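Local coordinates for protein citrate lyase, subunit 1 (Methanosaeta concilii, PDB 6HXI) that probably catalyses the ATP- and coenzyme A-dependent cleavage of citrate to oxaloacetate and acetyl-CoA, as an ATP citrate lyase, at residues G128-F133 with S150-S155; E157-L162 with A185-Y190; T193-V198 with M215-D220. One frame throughout, in Å; residues are numbered along the deposited sequence.

From the N terminus, the chain first closes contact 1, where strand 149-154 returns after a long connection to lie antiparallel against strand 128-134 at one border of the six-stranded sheet. The loop that follows carries 157-162 over to helix 173-192 in contact 2, and the helix leads directly into strand 195-206, whose start pairs with the end of strand 209-220 in contact 3. The three loops therefore follow in series, none enclosing or crossing another. Contacts 1 and 3 bind different parts of the same sheet, and the helix joins them: Trp187 reaches Asp129 in contact 1, while Phe189 packs on Phe195 in contact 3.

Contact 1: residues G128-F133 with S150-S155; sequences GDNIFF and SIHVDS
Asp129 and Val153 pair through both of their backbone amides, and Ile131 and Ile151 do the same two residues further along strand 128-133. These four hydrogen bonds set the two strands antiparallel. The bond from Val153 N to Asp129 O is 2.7 Å long and almost straight, with an angle of 175° at the hydrogen. Gly128 sits at the end of the ladder, its CA 3.3 Å from Val153 O, and a side chain at this position would run into that same oxygen.

One side-chain hydrogen bond is added between Asn130 and His152. ND1 of His152 donates to OD1 of Asn130 at 2.8 Å; the oxygen lies in the imidazole plane, whereas the nitrogen stands above the plane of the amide, and the two planes are 44° apart. With CG opposite the backbone N (chi1 179°), the imidazole lies back along the neighbouring strand, so that CE1 also comes within 3.4 Å of Gly128 N. Asn130 ND2 is held by Asp125.

On the other face, beside Asp129, the CD1 methyl of Ile131 meets CG2 of Val153 at 3.7 Å, and Ile159 packs on both residues.

A water lies between Asp129 OD2 (2.8 Å) and Val153 O (3.0 Å), within hydrogen-bonding distance of both. Asp129 OD1 is also hydrogen-bonded to Ser124 OG and OD2 to Trp187 NE1. Ile131, Ile151 and Val153 give the side facing helix 173-192 its apolar part, with the Asp129 carboxylate among them, while the other face mixes Asn130, His152 and Ser150 with Phe132. The pair forms one border of the antiparallel ATP-grasp sheet.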
loop_
_atom_site.group_PDB
_atom_site.type_symbol
_atom_site.label_atom_id
_atom_site.label_comp_id
_atom_site.label_asym_id
_atom_site.label_seq_id
_atom_site.Cartn_x
_atom_site.Cartn_y
_atom_site.Cartn_z
ATOM N N GLY C 128 39.165 14.501 -52.246
ATOM C CA GLY C 128 38.269 15.646 -52.255
ATOM C C GLY C 128 37.417 15.723 -53.497
ATOM O O GLY C 128 37.017 14.696 -54.045
ATOM N N ASP C 129 37.129 16.953 -53.934
ATOM C CA ASP C 129 36.317 17.253 -55.118
ATOM C C ASP C 129 37.178 17.875 -56.201
ATOM O O ASP C 129 38.118 18.613 -55.899
ATOM C CB ASP C 129 35.158 18.195 -54.755
ATOM C CG ASP C 129 34.422 17.785 -53.485
ATOM O OD1 ASP C 129 34.124 16.579 -53.334
ATOM O OD2 ASP C 129 34.157 18.670 -52.639
ATOM N N ASN C 130 36.881 17.557 -57.462
ATOM C CA ASN C 130 37.612 18.111 -58.593
ATOM C C ASN C 130 36.680 18.955 -59.450
ATOM O O ASN C 130 35.610 18.487 -59.827
ATOM C CB ASN C 130 38.262 17.005 -59.418
ATOM C CG ASN C 130 39.276 16.203 -58.651
ATOM O OD1 ASN C 130 40.265 16.735 -58.145
ATOM N ND2 ASN C 130 39.042 14.899 -58.537
ATOM N N ILE C 131 37.073 20.210 -59.710
ATOM C CA ILE C 131 36.343 21.147 -60.568
ATOM C C ILE C 131 37.057 21.167 -61.925
ATOM O O ILE C 131 38.272 21.326 -61.972
ATOM C CB ILE C 131 36.237 22.569 -59.935
ATOM C CG1 ILE C 131 35.613 22.498 -58.505
ATOM C CG2 ILE C 131 35.458 23.542 -60.866
ATOM C CD1 ILE C 131 35.726 23.751 -57.674
ATOM N N PHE C 132 36.313 20.979 -63.008
ATOM C CA PHE C 132 36.839 20.968 -64.376
ATOM C C PHE C 132 36.281 22.166 -65.122
ATOM O O PHE C 132 35.088 22.452 -65.005
ATOM C CB PHE C 132 36.496 19.645 -65.091
ATOM C CG PHE C 132 36.969 18.419 -64.344
ATOM C CD1 PHE C 132 38.282 17.978 -64.457
ATOM C CD2 PHE C 132 36.114 17.725 -63.501
ATOM C CE1 PHE C 132 38.729 16.859 -63.740
ATOM C CE2 PHE C 132 36.563 16.610 -62.781
ATOM C CZ PHE C 132 37.865 16.180 -62.914
ATOM N N PHE C 133 37.151 22.905 -65.830
ATOM C CA PHE C 133 36.746 24.080 -66.580
ATOM C C PHE C 133 37.444 24.144 -67.930
ATOM O O PHE C 133 38.644 23.859 -68.029
ATOM C CB PHE C 133 36.982 25.384 -65.773
ATOM C CG PHE C 133 36.637 26.661 -66.516
ATOM C CD1 PHE C 133 35.329 27.127 -66.565
ATOM C CD2 PHE C 133 37.620 27.387 -67.181
ATOM C CE1 PHE C 133 35.003 28.277 -67.283
ATOM C CE2 PHE C 133 37.292 28.541 -67.909
ATOM C CZ PHE C 133 35.988 28.991 -67.934
ATOM N N SER C 150 41.944 21.559 -64.348
ATOM C CA SER C 150 41.417 20.855 -63.182
ATOM C C SER C 150 41.831 21.561 -61.894
ATOM O O SER C 150 43.002 21.914 -61.748
ATOM C CB SER C 150 41.910 19.413 -63.183
ATOM O OG SER C 150 41.406 18.689 -62.069
ATOM N N ILE C 151 40.869 21.762 -60.963
ATOM C CA ILE C 151 41.063 22.400 -59.643
ATOM C C ILE C 151 40.626 21.413 -58.575
ATOM O O ILE C 151 39.436 21.107 -58.497
ATOM C CB ILE C 151 40.284 23.753 -59.512
ATOM C CG1 ILE C 151 40.655 24.751 -60.654
ATOM C CG2 ILE C 151 40.475 24.380 -58.115
ATOM C CD1 ILE C 151 39.636 25.881 -60.911
ATOM N N HIS C 152 41.568 20.932 -57.749
ATOM C CA HIS C 152 41.250 20.004 -56.678
ATOM C C HIS C 152 40.939 20.753 -55.380
ATOM O O HIS C 152 41.721 21.595 -54.958
ATOM C CB HIS C 152 42.374 18.974 -56.468
ATOM C CG HIS C 152 42.078 18.007 -55.358
ATOM N ND1 HIS C 152 41.159 16.977 -55.517
ATOM C CD2 HIS C 152 42.530 17.992 -54.081
ATOM C CE1 HIS C 152 41.110 16.354 -54.351
ATOM N NE2 HIS C 152 41.906 16.935 -53.452
ATOM N N VAL C 153 39.802 20.420 -54.745
ATOM C CA VAL C 153 39.341 20.996 -53.479
ATOM C C VAL C 153 39.463 19.903 -52.426
ATOM O O VAL C 153 38.760 18.896 -52.501
ATOM C CB VAL C 153 37.892 21.565 -53.569
ATOM C CG1 VAL C 153 37.531 22.366 -52.321
ATOM C CG2 VAL C 153 37.708 22.425 -54.817
ATOM N N ASP C 154 40.404 20.066 -51.487
ATOM C CA ASP C 154 40.652 19.096 -50.420
ATOM C C ASP C 154 39.419 19.006 -49.514
ATOM O O ASP C 154 38.752 20.019 -49.271
ATOM C CB ASP C 154 41.915 19.474 -49.626
ATOM C CG ASP C 154 42.275 18.503 -48.521
ATOM O OD1 ASP C 154 42.909 17.471 -48.821
ATOM O OD2 ASP C 154 41.923 18.777 -47.350
ATOM N N SER C 155 39.108 17.776 -49.060
ATOM C CA SER C 155 37.962 17.449 -48.212
ATOM C C SER C 155 37.899 18.271 -46.928
ATOM O O SER C 155 36.821 18.733 -46.546
ATOM C CB SER C 155 37.933 15.958 -47.881
ATOM O OG SER C 155 37.459 15.200 -48.981
HETATM O O HOH W 1 36.253 18.732 -50.791
#

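Contact 2: residues E157-L162 with A185-Y190; sequences EGIDAL and ALWRFY
Trp187 is the first residue of helix segment 185-190 to meet the loop, and it presents the six-membered part of its indole to Gly158 and Ile159. CG lies opposite the backbone N (chi1 179°), which extends the ring from the helix toward the loop. Its CE3 touches CB of Ile159 at 3.5 Å. The backbone N of Ile159 lies over the same ring system, nearest CZ3 and CH2, and CH2 also approaches Gly158 CA at 3.9 Å. Ile159 runs alongside the indole in the opposing direction, with CD1 reaching back to the Trp187 CB at 4.0 Å. The indole NE1 is bonded to Asp129, which ties this ring to the neighbouring sheet.

Arg188 follows, its chain extended from CG to NE so that the guanidinium arrives beside the turn. CG2 of Ile159 rests on one face of that group, 3.5 Å from NH1 and set toward its rim. Asp160 comes in at the edge instead. Its OD1 accepts from both terminal nitrogens, from NH1 at 3.0 Å and from NH2 at 3.1 Å, and stays close to the guanidinium plane. The carboxylate itself is turned 85° from that plane, so NH1 uses the syn lone pair while NH2 meets OD1 from above the carboxylate.

Ile159 and Asp160 belong to a type I beta turn spanning Ile159 to Leu162, and neighbouring turn residues engage neighbouring helix residues. The chemistry is divided: one-sided packing of Ile159 on the indole, and a salt bridge on a single oxygen, its paired charges likely to add modestly to the ionisation expected anyway of solvent-exposed Asp160.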
loop_
_atom_site.group_PDB
_atom_site.type_symbol
_atom_site.label_atom_id
_atom_site.label_comp_id
_atom_site.label_asym_id
_atom_site.label_seq_id
_atom_site.Cartn_x
_atom_site.Cartn_y
_atom_site.Cartn_z
ATOM N N GLU C 157 40.108 21.106 -46.154
ATOM C CA GLU C 157 40.453 22.509 -46.363
ATOM C C GLU C 157 39.328 23.349 -46.986
ATOM O O GLU C 157 39.179 24.517 -46.623
ATOM C CB GLU C 157 41.758 22.647 -47.174
ATOM C CG GLU C 157 42.987 22.158 -46.424
ATOM C CD GLU C 157 44.214 21.817 -47.250
ATOM O OE1 GLU C 157 45.104 21.119 -46.713
ATOM O OE2 GLU C 157 44.296 22.251 -48.424
ATOM N N GLY C 158 38.568 22.769 -47.914
ATOM C CA GLY C 158 37.488 23.482 -48.594
ATOM C C GLY C 158 37.970 24.432 -49.676
ATOM O O GLY C 158 39.168 24.467 -49.992
ATOM N N ILE C 159 37.028 25.198 -50.275
ATOM C CA ILE C 159 37.324 26.141 -51.376
ATOM C C ILE C 159 38.074 27.417 -50.904
ATOM O O ILE C 159 38.889 27.939 -51.662
ATOM C CB ILE C 159 36.041 26.480 -52.210
ATOM C CG1 ILE C 159 36.368 26.920 -53.644
ATOM C CG2 ILE C 159 35.107 27.493 -51.521
ATOM C CD1 ILE C 159 36.392 25.847 -54.638
ATOM N N ASP C 160 37.790 27.913 -49.678
ATOM C CA ASP C 160 38.390 29.127 -49.096
ATOM C C ASP C 160 39.926 29.053 -49.008
ATOM O O ASP C 160 40.609 30.085 -49.060
ATOM C CB ASP C 160 37.781 29.419 -47.718
ATOM C CG ASP C 160 36.298 29.748 -47.727
ATOM O OD1 ASP C 160 35.544 29.099 -48.492
ATOM O OD2 ASP C 160 35.881 30.617 -46.933
ATOM N N ALA C 161 40.459 27.816 -48.916
ATOM C CA ALA C 161 41.894 27.533 -48.874
ATOM C C ALA C 161 42.547 27.658 -50.272
ATOM O O ALA C 161 43.766 27.496 -50.389
ATOM C CB ALA C 161 42.120 26.139 -48.310
ATOM N N LEU C 162 41.743 27.960 -51.320
ATOM C CA LEU C 162 42.212 28.048 -52.705
ATOM C C LEU C 162 41.985 29.384 -53.407
ATOM O O LEU C 162 40.901 29.966 -53.316
ATOM C CB LEU C 162 41.560 26.945 -53.573
ATOM C CG LEU C 162 41.741 25.498 -53.159
ATOM C CD1 LEU C 162 40.692 24.637 -53.806
ATOM C CD2 LEU C 162 43.127 24.994 -53.503
ATOM N N ALA C 185 30.845 29.273 -56.083
ATOM C CA ALA C 185 29.452 29.151 -55.646
ATOM C C ALA C 185 28.903 27.770 -56.015
ATOM O O ALA C 185 28.202 27.152 -55.210
ATOM C CB ALA C 185 28.610 30.233 -56.301
ATOM N N LEU C 186 29.250 27.282 -57.226
ATOM C CA LEU C 186 28.826 25.978 -57.738
ATOM C C LEU C 186 29.357 24.846 -56.874
ATOM O O LEU C 186 28.620 23.892 -56.631
ATOM C CB LEU C 186 29.224 25.782 -59.205
ATOM C CG LEU C 186 28.499 24.653 -59.947
ATOM C CD1 LEU C 186 27.099 25.073 -60.335
ATOM C CD2 LEU C 186 29.275 24.239 -61.180
ATOM N N TRP C 187 30.613 24.974 -56.374
ATOM C CA TRP C 187 31.212 24.004 -55.449
ATOM C C TRP C 187 30.438 23.985 -54.121
ATOM O O TRP C 187 30.189 22.912 -53.581
ATOM C CB TRP C 187 32.699 24.286 -55.180
ATOM C CG TRP C 187 33.277 23.288 -54.220
ATOM C CD1 TRP C 187 33.626 21.997 -54.492
ATOM C CD2 TRP C 187 33.409 23.449 -52.805
ATOM N NE1 TRP C 187 34.019 21.359 -53.340
ATOM C CE2 TRP C 187 33.870 22.218 -52.283
ATOM C CE3 TRP C 187 33.147 24.508 -51.916
ATOM C CZ2 TRP C 187 34.141 22.037 -50.921
ATOM C CZ3 TRP C 187 33.428 24.335 -50.571
ATOM C CH2 TRP C 187 33.914 23.110 -50.083
ATOM N N ARG C 188 30.073 25.173 -53.602
ATOM C CA ARG C 188 29.329 25.313 -52.348
ATOM C C ARG C 188 27.955 24.677 -52.515
ATOM O O ARG C 188 27.508 23.933 -51.646
ATOM C CB ARG C 188 29.225 26.798 -51.951
ATOM C CG ARG C 188 30.567 27.452 -51.655
ATOM C CD ARG C 188 30.367 28.756 -50.900
ATOM N NE ARG C 188 31.513 29.661 -51.024
ATOM C CZ ARG C 188 32.593 29.635 -50.244
ATOM N NH1 ARG C 188 32.716 28.716 -49.291
ATOM N NH2 ARG C 188 33.574 30.505 -50.434
ATOM N N PHE C 189 27.336 24.904 -53.675
ATOM C CA PHE C 189 26.066 24.323 -54.067
ATOM C C PHE C 189 26.189 22.790 -54.154
ATOM O O PHE C 189 25.335 22.083 -53.643
ATOM C CB PHE C 189 25.617 24.946 -55.402
ATOM C CG PHE C 189 24.427 24.313 -56.083
ATOM C CD1 PHE C 189 23.140 24.522 -55.603
ATOM C CD2 PHE C 189 24.593 23.538 -57.231
ATOM C CE1 PHE C 189 22.038 23.939 -56.234
ATOM C CE2 PHE C 189 23.491 22.955 -57.862
ATOM C CZ PHE C 189 22.216 23.160 -57.357
ATOM N N TYR C 190 27.274 22.292 -54.751
ATOM C CA TYR C 190 27.577 20.857 -54.905
ATOM C C TYR C 190 27.715 20.199 -53.509
ATOM O O TYR C 190 27.090 19.166 -53.230
ATOM C CB TYR C 190 28.882 20.729 -55.724
ATOM C CG TYR C 190 29.425 19.323 -55.885
ATOM C CD1 TYR C 190 29.056 18.532 -56.967
ATOM C CD2 TYR C 190 30.388 18.820 -55.010
ATOM C CE1 TYR C 190 29.573 17.247 -57.134
ATOM C CE2 TYR C 190 30.929 17.550 -55.182
ATOM C CZ TYR C 190 30.512 16.765 -56.242
ATOM O OH TYR C 190 31.027 15.506 -56.411
#

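Contact 3: residues T193-V198 with M215-D220; sequences TGFAYV and MVAKLD
Phe195 crosses to Leu219 and Ala217 where a beta hairpin, strands 195-206 and 209-220 of the ATP-grasp domain, is interrupted by a classic beta bulge. Ala196 and Tyr197 together face Lys218, which shifts the register by one residue. Both of their amides donate to Lys218 O from the same face of its plane: Ala196 N at 2.8 Å, and Tyr197 N less closely at 3.3 Å.

Along the Phe195 side chain, CB lies 3.8 Å from Lys218 O, and CG next comes under the CD2 methyl of Leu219. On one flank of the ring Phe195 CD2 approaches Lys218 O, and beyond it Phe195 CE2 touches the Ala217 CB at 3.6 Å, the methyl lying at the ring edge. CD1 and CE1 on the other flank, and CZ at the tip, all remain near the Leu219 methyl. That methyl sits 3.6 Å from the ring centroid and only 10° off the normal, a CH-pi contact made over the middle of the face. CG is placed beside the backbone N (chi1 -79°), which lays the ring beneath the Leu219 methyl with its CE2 edge at Ala217. The ring of Phe189 from helix 173-192 meets this ring, while Tyr190 packs against Phe195 CB. Exchanging Phe195 for an alanine would probably strip the Leu219 methyl of its aromatic platform and open a gap between the hairpin and helix 173-192.

Beyond the bulge Lys218 N donates to Tyr197 O, and before it Asp220 N to Gly194 O, both at 2.9 Å. Val198 meets the methyl end of Met215. Asp220 OD2 accepts a hydrogen bond from the backbone N of Glu118 in the chain of succinyl-CoA ligase (ADP-forming) subunit alpha. At the Tyr197 ring edge, in plane, CE2 meets Val216 CG1 at 3.8 Å.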
loop_
_atom_site.group_PDB
_atom_site.type_symbol
_atom_site.label_atom_id
_atom_site.label_comp_id
_atom_site.label_asym_id
_atom_site.label_seq_id
_atom_site.Cartn_x
_atom_site.Cartn_y
_atom_site.Cartn_z
ATOM N N THR C 193 24.283 20.609 -51.176
ATOM C CA THR C 193 23.056 20.010 -51.713
ATOM C C THR C 193 23.188 18.482 -52.010
ATOM O O THR C 193 22.250 17.882 -52.542
ATOM C CB THR C 193 22.545 20.827 -52.908
ATOM O OG1 THR C 193 22.844 22.193 -52.659
ATOM C CG2 THR C 193 21.035 20.705 -53.117
ATOM N N GLY C 194 24.295 17.868 -51.599
ATOM C CA GLY C 194 24.493 16.424 -51.704
ATOM C C GLY C 194 24.625 15.828 -53.089
ATOM O O GLY C 194 24.137 14.726 -53.345
ATOM N N PHE C 195 25.313 16.549 -53.976
ATOM C CA PHE C 195 25.570 16.105 -55.336
ATOM C C PHE C 195 26.747 15.167 -55.349
ATOM O O PHE C 195 27.649 15.293 -54.522
ATOM C CB PHE C 195 25.873 17.303 -56.257
ATOM C CG PHE C 195 24.663 18.075 -56.715
ATOM C CD1 PHE C 195 24.153 19.119 -55.951
ATOM C CD2 PHE C 195 24.037 17.763 -57.913
ATOM C CE1 PHE C 195 23.031 19.830 -56.374
ATOM C CE2 PHE C 195 22.906 18.462 -58.326
ATOM C CZ PHE C 195 22.415 19.498 -57.556
ATOM N N ALA C 196 26.739 14.232 -56.287
ATOM C CA ALA C 196 27.826 13.292 -56.494
ATOM C C ALA C 196 28.511 13.655 -57.843
ATOM O O ALA C 196 29.649 13.264 -58.096
ATOM C CB ALA C 196 27.274 11.873 -56.535
ATOM N N TYR C 197 27.790 14.413 -58.692
ATOM C CA TYR C 197 28.207 14.878 -60.009
ATOM C C TYR C 197 27.331 16.035 -60.513
ATOM O O TYR C 197 26.112 15.997 -60.390
ATOM C CB TYR C 197 28.169 13.720 -61.020
ATOM C CG TYR C 197 28.675 14.100 -62.393
ATOM C CD1 TYR C 197 30.036 14.235 -62.644
ATOM C CD2 TYR C 197 27.792 14.327 -63.446
ATOM C CE1 TYR C 197 30.507 14.631 -63.893
ATOM C CE2 TYR C 197 28.254 14.699 -64.713
ATOM C CZ TYR C 197 29.614 14.852 -64.933
ATOM O OH TYR C 197 30.095 15.217 -66.173
ATOM N N VAL C 198 27.971 17.039 -61.117
ATOM C CA VAL C 198 27.321 18.190 -61.755
ATOM C C VAL C 198 28.094 18.558 -63.009
ATOM O O VAL C 198 29.326 18.586 -62.989
ATOM C CB VAL C 198 27.020 19.408 -60.816
ATOM C CG1 VAL C 198 28.295 20.118 -60.350
ATOM C CG2 VAL C 198 26.088 20.400 -61.486
ATOM N N MET C 215 22.433 20.804 -68.563
ATOM C CA MET C 215 22.790 20.305 -67.243
ATOM C C MET C 215 22.591 18.787 -67.086
ATOM O O MET C 215 21.610 18.211 -67.571
ATOM C CB MET C 215 22.005 21.077 -66.168
ATOM C CG MET C 215 22.717 21.168 -64.847
ATOM S SD MET C 215 21.992 22.427 -63.783
ATOM C CE MET C 215 22.875 22.115 -62.287
ATOM N N VAL C 216 23.565 18.153 -66.432
ATOM C CA VAL C 216 23.608 16.720 -66.122
ATOM C C VAL C 216 23.998 16.675 -64.662
ATOM O O VAL C 216 24.960 17.341 -64.264
ATOM C CB VAL C 216 24.613 15.949 -67.027
ATOM C CG1 VAL C 216 24.905 14.549 -66.491
ATOM C CG2 VAL C 216 24.116 15.884 -68.472
ATOM N N ALA C 217 23.224 15.952 -63.851
ATOM C CA ALA C 217 23.507 15.888 -62.422
ATOM C C ALA C 217 23.153 14.573 -61.817
ATOM O O ALA C 217 22.220 13.905 -62.273
ATOM C CB ALA C 217 22.805 17.023 -61.673
ATOM N N LYS C 218 23.920 14.196 -60.773
ATOM C CA LYS C 218 23.722 12.990 -59.967
ATOM C C LYS C 218 23.731 13.395 -58.505
ATOM O O LYS C 218 24.587 14.176 -58.081
ATOM C CB LYS C 218 24.838 11.966 -60.214
ATOM C CG LYS C 218 24.680 11.122 -61.469
ATOM C CD LYS C 218 25.874 10.201 -61.619
ATOM C CE LYS C 218 25.666 9.147 -62.672
ATOM N NZ LYS C 218 26.749 8.134 -62.588
ATOM N N LEU C 219 22.779 12.876 -57.724
ATOM C CA LEU C 219 22.719 13.142 -56.285
ATOM C C LEU C 219 23.126 11.874 -55.558
ATOM O O LEU C 219 22.817 10.779 -56.031
ATOM C CB LEU C 219 21.315 13.562 -55.850
ATOM C CG LEU C 219 20.753 14.865 -56.401
ATOM C CD1 LEU C 219 19.274 14.995 -56.080
ATOM C CD2 LEU C 219 21.504 16.071 -55.851
ATOM N N ASP C 220 23.867 12.011 -54.435
ATOM C CA ASP C 220 24.204 10.867 -53.601
ATOM C C ASP C 220 22.916 10.618 -52.805
ATOM O O ASP C 220 22.578 11.437 -51.935
ATOM C CB ASP C 220 25.364 11.205 -52.658
ATOM C CG ASP C 220 25.589 10.190 -51.543
ATOM O OD1 ASP C 220 25.193 9.010 -51.714
ATOM O OD2 ASP C 220 26.176 10.566 -50.513
#